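Local coordinates for cadherin-5 (PDB 3PPE), which mediates calcium-dependent, mainly homophilic adhesion between endothelial cells and helps couple actin fibres to their junctions, at residues Asn5-Arg10 and Ser88-Lys93; Pro16-Val21 and Asp54-Glu59. One frame throughout, in Å; residues are numbered along the deposited sequence.

Contact 1: Asn5-Arg10 and Ser88-Lys93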
loop_
_atom_site.group_PDB
_atom_site.type_symbol
_atom_site.label_atom_id
_atom_site.label_comp_id
_atom_site.label_asym_id
_atom_site.label_seq_id
_atom_site.Cartn_x
_atom_site.Cartn_y
_atom_site.Cartn_z
ATOM N N ASN A 5 6.780 5.166 11.969
ATOM C CA ASN A 5 5.435 4.819 12.490
ATOM C C ASN A 5 4.302 5.544 11.768
ATOM O O ASN A 5 3.590 6.348 12.347
ATOM C CB ASN A 5 5.333 5.002 14.012
ATOM C CG ASN A 5 5.570 6.434 14.448
ATOM O OD1 ASN A 5 6.376 7.173 13.842
ATOM N ND2 ASN A 5 4.876 6.844 15.518
ATOM N N ARG A 6 4.172 5.234 10.489
ATOM C CA ARG A 6 3.280 5.893 9.575
ATOM C C ARG A 6 2.749 4.858 8.580
ATOM O O ARG A 6 3.464 3.930 8.196
ATOM C CB ARG A 6 4.041 6.928 8.746
ATOM C CG ARG A 6 4.558 8.136 9.489
ATOM C CD ARG A 6 3.444 9.164 9.755
ATOM N NE ARG A 6 3.927 10.322 10.503
ATOM C CZ ARG A 6 4.125 10.360 11.827
ATOM N NH1 ARG A 6 3.894 9.286 12.589
ATOM N NH2 ARG A 6 4.562 11.497 12.394
ATOM N N MET A 7 1.504 5.056 8.161
ATOM C CA MET A 7 0.942 4.347 7.018
ATOM C C MET A 7 0.415 5.435 6.092
ATOM O O MET A 7 0.137 6.547 6.533
ATOM C CB MET A 7 -0.207 3.421 7.447
ATOM C CG MET A 7 0.210 2.332 8.447
ATOM S SD MET A 7 -1.091 1.157 8.724
ATOM C CE MET A 7 -0.318 0.156 9.994
ATOM N N HIS A 8 0.291 5.114 4.805
ATOM C CA HIS A 8 -0.148 6.084 3.797
ATOM C C HIS A 8 -1.165 5.405 2.952
ATOM O O HIS A 8 -0.999 4.263 2.549
ATOM C CB HIS A 8 1.021 6.573 2.903
ATOM C CG HIS A 8 2.148 7.140 3.684
ATOM N ND1 HIS A 8 3.124 6.342 4.255
ATOM C CD2 HIS A 8 2.417 8.410 4.074
ATOM C CE1 HIS A 8 3.958 7.099 4.949
ATOM N NE2 HIS A 8 3.550 8.357 4.857
ATOM N N ILE A 9 -2.233 6.136 2.713
ATOM C CA ILE A 9 -3.289 5.702 1.803
ATOM C C ILE A 9 -3.746 6.894 0.955
ATOM O O ILE A 9 -3.942 7.991 1.449
ATOM C CB ILE A 9 -4.484 5.035 2.539
ATOM C CG1 ILE A 9 -5.614 4.708 1.547
ATOM C CG2 ILE A 9 -4.967 5.884 3.742
ATOM C CD1 ILE A 9 -6.681 3.751 2.060
ATOM N N ARG A 10 -3.871 6.656 -0.344
ATOM C CA ARG A 10 -4.285 7.666 -1.301
ATOM C C ARG A 10 -5.727 8.089 -1.084
ATOM O O ARG A 10 -6.584 7.256 -0.798
ATOM C CB ARG A 10 -4.082 7.087 -2.712
ATOM C CG ARG A 10 -3.838 8.136 -3.794
ATOM C CD ARG A 10 -3.518 7.509 -5.165
ATOM N NE ARG A 10 -4.685 6.907 -5.830
ATOM C CZ ARG A 10 -4.897 5.599 -6.025
ATOM N NH1 ARG A 10 -4.023 4.681 -5.593
ATOM N NH2 ARG A 10 -6.007 5.200 -6.655
ATOM N N SER A 88 1.374 1.252 20.718
ATOM C CA SER A 88 2.280 1.965 19.811
ATOM C C SER A 88 1.464 2.968 18.999
ATOM O O SER A 88 0.583 2.581 18.235
ATOM C CB SER A 88 2.998 0.974 18.887
ATOM O OG SER A 88 3.861 1.649 18.007
ATOM N N LYS A 89 1.724 4.255 19.221
ATOM C CA LYS A 89 1.096 5.317 18.435
ATOM C C LYS A 89 1.625 5.384 16.997
ATOM O O LYS A 89 2.816 5.270 16.746
ATOM C CB LYS A 89 1.345 6.687 19.092
ATOM C CG LYS A 89 0.667 6.918 20.440
ATOM C CD LYS A 89 0.869 8.399 20.885
ATOM C CE LYS A 89 2.055 8.603 21.841
ATOM N NZ LYS A 89 1.668 8.835 23.311
ATOM N N PHE A 90 0.726 5.657 16.051
ATOM C CA PHE A 90 1.112 5.800 14.664
ATOM C C PHE A 90 0.135 6.731 13.972
ATOM O O PHE A 90 -0.945 7.049 14.507
ATOM C CB PHE A 90 1.259 4.423 13.955
ATOM C CG PHE A 90 -0.046 3.666 13.740
ATOM C CD1 PHE A 90 -0.641 2.946 14.777
ATOM C CD2 PHE A 90 -0.648 3.659 12.485
ATOM C CE1 PHE A 90 -1.843 2.243 14.581
ATOM C CE2 PHE A 90 -1.831 2.971 12.259
ATOM C CZ PHE A 90 -2.454 2.267 13.309
ATOM N N ILE A 91 0.505 7.176 12.779
ATOM C CA ILE A 91 -0.382 8.048 12.013
ATOM C C ILE A 91 -0.643 7.403 10.664
ATOM O O ILE A 91 0.274 6.901 10.019
ATOM C CB ILE A 91 0.217 9.489 11.880
ATOM C CG1 ILE A 91 0.174 10.183 13.260
ATOM C CG2 ILE A 91 -0.516 10.301 10.789
ATOM C CD1 ILE A 91 1.006 11.544 13.410
ATOM N N ILE A 92 -1.916 7.372 10.283
ATOM C CA ILE A 92 -2.304 7.027 8.930
ATOM C C ILE A 92 -2.415 8.373 8.184
ATOM O O ILE A 92 -3.261 9.200 8.518
ATOM C CB ILE A 92 -3.668 6.247 8.887
ATOM C CG1 ILE A 92 -3.548 4.843 9.554
ATOM C CG2 ILE A 92 -4.082 6.083 7.411
ATOM C CD1 ILE A 92 -4.914 4.138 9.732
ATOM N N LYS A 93 -1.555 8.570 7.190
ATOM C CA LYS A 93 -1.500 9.819 6.384
ATOM C C LYS A 93 -2.302 9.612 5.121
ATOM O O LYS A 93 -2.149 8.583 4.480
ATOM C CB LYS A 93 -0.050 10.084 5.970
ATOM C CG LYS A 93 0.854 10.483 7.126
ATOM C CD LYS A 93 0.949 12.007 7.250
ATOM C CE LYS A 93 1.763 12.428 8.491
ATOM N NZ LYS A 93 1.694 13.915 8.664
#

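Contact 2: Pro16-Val21 and Asp54-Glu59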
loop_
_atom_site.group_PDB
_atom_site.type_symbol
_atom_site.label_atom_id
_atom_site.label_comp_id
_atom_site.label_asym_id
_atom_site.label_seq_id
_atom_site.Cartn_x
_atom_site.Cartn_y
_atom_site.Cartn_z
ATOM N N PRO A 16 -13.035 -0.832 -5.859
ATOM C CA PRO A 16 -13.928 -1.408 -4.847
ATOM C C PRO A 16 -13.296 -1.386 -3.459
ATOM O O PRO A 16 -12.148 -1.803 -3.297
ATOM C CB PRO A 16 -14.104 -2.853 -5.322
ATOM C CG PRO A 16 -13.914 -2.783 -6.795
ATOM C CD PRO A 16 -12.878 -1.717 -7.026
ATOM N N LEU A 17 -14.044 -0.904 -2.471
ATOM C CA LEU A 17 -13.683 -1.101 -1.072
ATOM C C LEU A 17 -13.646 -2.586 -0.716
ATOM O O LEU A 17 -14.228 -3.417 -1.414
ATOM C CB LEU A 17 -14.665 -0.365 -0.158
ATOM C CG LEU A 17 -14.747 1.152 -0.331
ATOM C CD1 LEU A 17 -16.142 1.658 0.003
ATOM C CD2 LEU A 17 -13.700 1.849 0.526
ATOM N N PRO A 18 -12.958 -2.910 0.373
ATOM C CA PRO A 18 -12.158 -1.919 1.103
ATOM C C PRO A 18 -10.761 -1.771 0.511
ATOM O O PRO A 18 -10.408 -2.494 -0.422
ATOM C CB PRO A 18 -12.072 -2.516 2.510
ATOM C CG PRO A 18 -12.191 -3.984 2.298
ATOM C CD PRO A 18 -13.131 -4.157 1.140
ATOM N N HIS A 19 -9.979 -0.842 1.050
ATOM C CA HIS A 19 -8.672 -0.492 0.464
ATOM C C HIS A 19 -7.542 -0.679 1.451
ATOM O O HIS A 19 -7.618 -0.240 2.572
ATOM C CB HIS A 19 -8.678 0.967 -0.027
ATOM C CG HIS A 19 -9.750 1.270 -1.039
ATOM N ND1 HIS A 19 -10.482 2.435 -1.007
ATOM C CD2 HIS A 19 -10.233 0.546 -2.086
ATOM C CE1 HIS A 19 -11.356 2.435 -2.001
ATOM N NE2 HIS A 19 -11.241 1.289 -2.660
ATOM N N HIS A 20 -6.480 -1.311 1.011
ATOM C CA HIS A 20 -5.388 -1.660 1.890
ATOM C C HIS A 20 -4.627 -0.401 2.280
ATOM O O HIS A 20 -4.222 0.394 1.408
ATOM C CB HIS A 20 -4.433 -2.644 1.222
ATOM C CG HIS A 20 -3.346 -3.128 2.139
ATOM N ND1 HIS A 20 -3.589 -3.965 3.203
ATOM C CD2 HIS A 20 -2.020 -2.866 2.176
ATOM C CE1 HIS A 20 -2.459 -4.243 3.825
ATOM N NE2 HIS A 20 -1.492 -3.580 3.230
ATOM N N VAL A 21 -4.466 -0.226 3.593
ATOM C CA VAL A 21 -3.785 0.944 4.174
ATOM C C VAL A 21 -2.317 0.619 4.468
ATOM O O VAL A 21 -1.435 1.377 4.110
ATOM C CB VAL A 21 -4.484 1.442 5.470
ATOM C CG1 VAL A 21 -3.651 2.576 6.164
ATOM C CG2 VAL A 21 -5.911 1.930 5.153
ATOM N N ASP A 54 -2.767 -6.383 9.036
ATOM C CA ASP A 54 -3.167 -5.520 7.907
ATOM C C ASP A 54 -4.370 -4.663 8.273
ATOM O O ASP A 54 -5.314 -5.145 8.915
ATOM C CB ASP A 54 -3.500 -6.336 6.650
ATOM C CG ASP A 54 -2.283 -6.975 6.021
ATOM O OD1 ASP A 54 -2.143 -8.176 6.234
ATOM O OD2 ASP A 54 -1.455 -6.314 5.338
ATOM N N ILE A 55 -4.294 -3.394 7.895
ATOM C CA ILE A 55 -5.343 -2.419 8.139
ATOM C C ILE A 55 -5.888 -2.044 6.790
ATOM O O ILE A 55 -5.126 -1.867 5.828
ATOM C CB ILE A 55 -4.807 -1.163 8.884
ATOM C CG1 ILE A 55 -4.299 -1.580 10.271
ATOM C CG2 ILE A 55 -5.908 -0.062 8.988
ATOM C CD1 ILE A 55 -3.840 -0.402 11.124
ATOM N N TYR A 56 -7.209 -2.019 6.713
ATOM C CA TYR A 56 -7.929 -1.623 5.511
ATOM C C TYR A 56 -8.821 -0.446 5.813
ATOM O O TYR A 56 -9.245 -0.283 6.957
ATOM C CB TYR A 56 -8.776 -2.792 4.996
ATOM C CG TYR A 56 -7.992 -3.787 4.178
ATOM C CD1 TYR A 56 -7.209 -4.749 4.789
ATOM C CD2 TYR A 56 -8.069 -3.788 2.793
ATOM C CE1 TYR A 56 -6.486 -5.668 4.040
ATOM C CE2 TYR A 56 -7.360 -4.707 2.037
ATOM C CZ TYR A 56 -6.565 -5.625 2.657
ATOM O OH TYR A 56 -5.871 -6.546 1.889
ATOM N N ALA A 57 -9.097 0.356 4.787
ATOM C CA ALA A 57 -10.038 1.468 4.868
ATOM C C ALA A 57 -11.363 1.062 4.230
ATOM O O ALA A 57 -11.383 0.485 3.138
ATOM C CB ALA A 57 -9.466 2.723 4.110
ATOM N N PHE A 58 -12.458 1.439 4.889
ATOM C CA PHE A 58 -13.812 1.005 4.501
ATOM C C PHE A 58 -14.696 2.152 3.999
ATOM O O PHE A 58 -15.896 1.983 3.798
ATOM C CB PHE A 58 -14.480 0.221 5.642
ATOM C CG PHE A 58 -13.939 -1.165 5.779
ATOM C CD1 PHE A 58 -12.684 -1.381 6.338
ATOM C CD2 PHE A 58 -14.649 -2.259 5.304
ATOM C CE1 PHE A 58 -12.157 -2.665 6.432
ATOM C CE2 PHE A 58 -14.121 -3.545 5.411
ATOM C CZ PHE A 58 -12.876 -3.744 5.974
ATOM N N GLU A 59 -14.061 3.312 3.813
ATOM C CA GLU A 59 -14.649 4.443 3.121
ATOM C C GLU A 59 -13.598 5.016 2.214
ATOM O O GLU A 59 -12.394 4.894 2.474
ATOM C CB GLU A 59 -15.036 5.566 4.084
ATOM C CG GLU A 59 -16.106 5.193 5.048
ATOM C CD GLU A 59 -16.496 6.341 5.911
ATOM O OE1 GLU A 59 -17.279 6.090 6.838
ATOM O OE2 GLU A 59 -16.030 7.476 5.678
HETATM O O HOH W 1 -9.960 4.500 0.872
#

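Contact 1: Asn5-Arg10 and Ser88-Lys93
The carbonyl oxygen of Asn-5 accepts two hydrogen bonds, which reach it from opposite faces of its carbonyl plane. One comes across the contact, from Ile-91 N to Asn-5 O at 3.2 Å. The other comes from the next residue, with Arg-6 NH1 3.0 Å from Asn-5 O. The Arg-6 chain folds back for this at its second torsion (chi2 -78°), and the oxygen lies close to the guanidinium plane. The bend also lays the guanidinium alongside Ile-91, whose CD1 sits over one face, 3.7 Å from Arg-6 CZ. The Asn-5 side chain adds a nearly straight bond (170°) from ND2 to Lys-89 O, 2.9 Å long. That donor stands above the carbonyl plane of Lys-89.

Further along, the backbone bonds follow the parallel ladder. Met-7 N donates to Ile-91 O, Lys-93 N to Met-7 O at 2.7 Å, and Ile-9 N to Lys-93 O. Beside His-8, the Lys-93 chain runs in the same direction, with Lys-93 CB 3.5 Å from His-8 CD2. The ammonium of Lys-93 forms a salt bridge with Glu-68, which probably offsets the repulsion between Lys-93 and the nearby, like-charged Arg-6.

Met-7, Ile-9, Phe-90 and Ile-92 face the domain interior. The extended Met-7 chain brings its sulfur and methyl to the Phe-90 ring in an oblique Met-aromatic contact, with Met-7 CE 3.9 Å from Phe-90 CE2. Trp-4 of the second subunit also meets the Phe-90 ring and packs on Met-7. Here the N-terminal strand pairs in parallel with the last strand of EC1, a cadherin-fold feature, and the contact forms part of the domain-swapped dimer interface, where it meets Trp-2 and Trp-4 of the second subunit.

Contact 2: Pro16-Val21 and Asp54-Glu59
Strands 19-21 and 54-57 run antiparallel with a marked twist, their short axes at 131°, and His-19 and Ala-57 form a hydrogen-bonded pair. His-19 N donates to Ala-57 O at 2.8 Å, and Ala-57 N returns a bond to His-19 O at 2.7 Å. Val-21 N to Ile-55 O continues the ladder.

His-20 and Tyr-56, a non-hydrogen-bonded pair, meet on the outer face. The His-20 ring turns its edge to the face of Tyr-56 in a T-shaped contact, with planes at 69°. His-20 ND1 stands over the rim of that face, 3.5 Å from Tyr-56 CZ. The first torsion of His-20 (chi1 -175°) sets CG opposite its own backbone N and swings the imidazole across the tyrosine. The same tyrosine face also receives His-20 CA in a CH-pi contact.

Before the strand, Pro-18 follows a cis peptide bond. Its CB lies 3.6 Å from the centroid of the Phe-58 ring, almost straight above the centre, as a CH-pi contact. Phe-58 also makes a cation-pi contact with Lys-47. Leu-17 CD2 reaches over the backbone where Phe-58 joins Glu-59.

On the inner face, Val-21 CG2 packs against Ala-57 CB at 3.8 Å. His-19 is buried, and both ring nitrogens have partners. His-19 ND1 lies 2.8 Å from a water that donates to Glu-59 O, while NE2 bonds to Ser-15 O. The water is in the plane of the imidazole, at its edge. Together with the bond to Ser-15 O it probably holds the ring's rotation. Strand 54-57 also pairs with 46-49, making it the middle strand of the smaller antiparallel sheet in the Greek-key beta sandwich of EC1.

Contacts 1 and 2 belong to the two facing sheets of the EC1 sandwich, and their centres lie 13 Å apart. They meet through apolar side chains in the domain core. Phe-90 CZ of contact 1 is 3.7 Å from Ile-55 CD1 of contact 2, and Met-7 CE lies 3.7 Å from that same Ile-55 CD1. Along the chain, contact 2 is nested inside the loop closed by contact 1. Neither contact binds calcium itself. The Glu-59 side chain lies about 13 Å from a bound calcium ion and about 9 Å from the side chain of Asp-62, a calcium ligand. The second subunit touches contact 1 but not contact 2.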